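Local coordinates for nitrite reductase (Hyphomicrobium denitrificans, PDB 2DV6), which probably catalyses the one-electron reduction of nitrite to nitric oxide with electrons from cytochrome c, using bound copper ions, at residues Arg147-Leu152 with Leu327-Val332. Sequence-based numbering, arbitrary orientation.
Sequences RDPADL and LFNGSV
A type I' beta turn, F328 to S331, at the end of strand 325-328 meets the loop 147-152 through the amide of N329, well inside this copper nitrite reductase. N329 ND2 gives a hydrogen bond to R147 O (2.9 Å, N-H...O angle 149°). The donor stands above the carbonyl plane, and the oxygen in turn lies somewhat off the plane of the amide. In N329, CG stands beside the backbone N (chi1 -66°) and opposite the carbonyl carbon, which turns the amide toward R147, and N329 CB also comes to 3.4 Å from R147 O. R147 CB and P149 CB lie 3.9 and 4.1 Å from N329 ND2, flanking it at an angle. Both polar ends of the buried amide are satisfied, because ND2 also donates to Y293 O while OD1 accepts from M295 N; three bonds thus fix its rotation. Cut back to alanine, this position would probably leave R147 O and Y293 O without their amide donor and M295 N without its side-chain acceptor, with a gap beside P149. Beyond the contact, the bent R147 chain carries its guanidinium back to its own loop, where R147 NH2 forms a salt bridge with D151 OD2 (2.9 Å), nearly straight and in the guanidinium plane; NH1 holds P193 O. D148 to D151 form a type I turn, braced by an Asx turn in which A150 N donates to D148 OD1 (2.9 Å). L335 of helix 334-338 packs against both P149 and N329. R147 also touches Y293 of strand 290-299, which pairs antiparallel with 325-328; P149 adds a backbone hydrogen bond with Y293, and this joins the loop between strands 125-131 and 163-178 to that pair of strands.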
loop_
_atom_site.group_PDB
_atom_site.type_symbol
_atom_site.label_atom_id
_atom_site.label_comp_id
_atom_site.label_asym_id
_atom_site.label_seq_id
_atom_site.Cartn_x
_atom_site.Cartn_y
_atom_site.Cartn_z
ATOM N N ARG A 147 11.843 -13.828 -40.222
ATOM C CA ARG A 147 12.472 -14.700 -41.181
ATOM C C ARG A 147 11.363 -15.565 -41.768
ATOM O O ARG A 147 10.705 -16.307 -41.030
ATOM C CB ARG A 147 13.412 -15.620 -40.436
ATOM C CG ARG A 147 14.233 -16.531 -41.309
ATOM C CD ARG A 147 15.641 -16.016 -41.195
ATOM N NE ARG A 147 15.964 -15.426 -42.416
ATOM C CZ ARG A 147 16.916 -14.531 -42.614
ATOM N NH1 ARG A 147 17.618 -14.020 -41.630
ATOM N NH2 ARG A 147 17.099 -14.117 -43.855
ATOM N N ASP A 148 11.187 -15.488 -43.095
ATOM C CA ASP A 148 10.339 -16.409 -43.864
ATOM C C ASP A 148 10.879 -17.839 -43.639
ATOM O O ASP A 148 12.078 -18.065 -43.730
ATOM C CB ASP A 148 10.420 -15.997 -45.357
ATOM C CG ASP A 148 9.489 -16.828 -46.269
ATOM O OD1 ASP A 148 9.282 -18.036 -46.023
ATOM O OD2 ASP A 148 8.972 -16.261 -47.259
ATOM N N PRO A 149 10.029 -18.795 -43.245
ATOM C CA PRO A 149 10.574 -20.125 -42.968
ATOM C C PRO A 149 11.059 -20.916 -44.213
ATOM O O PRO A 149 11.725 -21.959 -44.056
ATOM C CB PRO A 149 9.400 -20.858 -42.313
ATOM C CG PRO A 149 8.149 -20.164 -42.946
ATOM C CD PRO A 149 8.578 -18.714 -42.984
ATOM N N ALA A 150 10.732 -20.437 -45.420
ATOM C CA ALA A 150 11.267 -21.018 -46.678
ATOM C C ALA A 150 12.605 -20.408 -47.067
ATOM O O ALA A 150 13.195 -20.823 -48.043
ATOM C CB ALA A 150 10.248 -20.867 -47.846
ATOM N N ASP A 151 13.072 -19.425 -46.302
ATOM C CA ASP A 151 14.302 -18.692 -46.592
ATOM C C ASP A 151 15.571 -19.352 -45.999
ATOM O O ASP A 151 16.091 -18.925 -44.949
ATOM C CB ASP A 151 14.152 -17.265 -46.063
ATOM C CG ASP A 151 15.337 -16.362 -46.409
ATOM O OD1 ASP A 151 16.199 -16.759 -47.233
ATOM O OD2 ASP A 151 15.389 -15.245 -45.840
ATOM N N LEU A 152 16.052 -20.385 -46.682
ATOM C CA LEU A 152 17.300 -21.072 -46.335
ATOM C C LEU A 152 17.951 -21.640 -47.622
ATOM O O LEU A 152 17.243 -21.961 -48.564
ATOM C CB LEU A 152 17.050 -22.209 -45.306
ATOM C CG LEU A 152 16.375 -23.532 -45.730
ATOM C CD1 LEU A 152 16.549 -24.609 -44.688
ATOM C CD2 LEU A 152 14.896 -23.339 -46.036
ATOM N N LEU A 327 7.894 -16.624 -29.300
ATOM C CA LEU A 327 7.819 -16.294 -30.712
ATOM C C LEU A 327 8.475 -17.309 -31.646
ATOM O O LEU A 327 9.575 -17.812 -31.339
ATOM C CB LEU A 327 8.535 -14.972 -30.904
ATOM C CG LEU A 327 7.919 -13.567 -30.758
ATOM C CD1 LEU A 327 6.421 -13.437 -30.408
ATOM C CD2 LEU A 327 8.846 -12.680 -29.959
ATOM N N PHE A 328 7.812 -17.603 -32.783
ATOM C CA PHE A 328 8.446 -18.334 -33.876
ATOM C C PHE A 328 8.937 -17.247 -34.838
ATOM O O PHE A 328 8.176 -16.385 -35.221
ATOM C CB PHE A 328 7.474 -19.282 -34.620
ATOM C CG PHE A 328 7.138 -20.557 -33.868
ATOM C CD1 PHE A 328 8.132 -21.269 -33.188
ATOM C CD2 PHE A 328 5.815 -21.069 -33.875
ATOM C CE1 PHE A 328 7.819 -22.466 -32.483
ATOM C CE2 PHE A 328 5.517 -22.243 -33.198
ATOM C CZ PHE A 328 6.518 -22.931 -32.475
ATOM N N ASN A 329 10.210 -17.291 -35.228
ATOM C CA ASN A 329 10.706 -16.394 -36.295
ATOM C C ASN A 329 10.339 -14.925 -36.103
ATOM O O ASN A 329 9.829 -14.271 -37.036
ATOM C CB ASN A 329 10.297 -16.926 -37.685
ATOM C CG ASN A 329 10.983 -18.235 -38.014
ATOM O OD1 ASN A 329 11.441 -18.914 -37.105
ATOM N ND2 ASN A 329 11.083 -18.599 -39.310
ATOM N N GLY A 330 10.553 -14.427 -34.868
ATOM C CA GLY A 330 10.664 -12.990 -34.621
ATOM C C GLY A 330 9.486 -12.209 -34.079
ATOM O O GLY A 330 9.671 -11.185 -33.423
ATOM N N SER A 331 8.255 -12.671 -34.321
ATOM C CA SER A 331 7.152 -11.761 -34.141
ATOM C C SER A 331 5.843 -12.488 -33.925
ATOM O O SER A 331 5.720 -13.679 -34.294
ATOM C CB SER A 331 7.024 -10.929 -35.415
ATOM O OG SER A 331 6.384 -9.700 -35.167
ATOM N N VAL A 332 4.856 -11.778 -33.378
ATOM C CA VAL A 332 3.521 -12.350 -33.283
ATOM C C VAL A 332 2.885 -12.474 -34.681
ATOM O O VAL A 332 2.862 -11.497 -35.422
ATOM C CB VAL A 332 2.601 -11.560 -32.320
ATOM C CG1 VAL A 332 1.137 -12.160 -32.365
ATOM C CG2 VAL A 332 3.155 -11.625 -30.874
#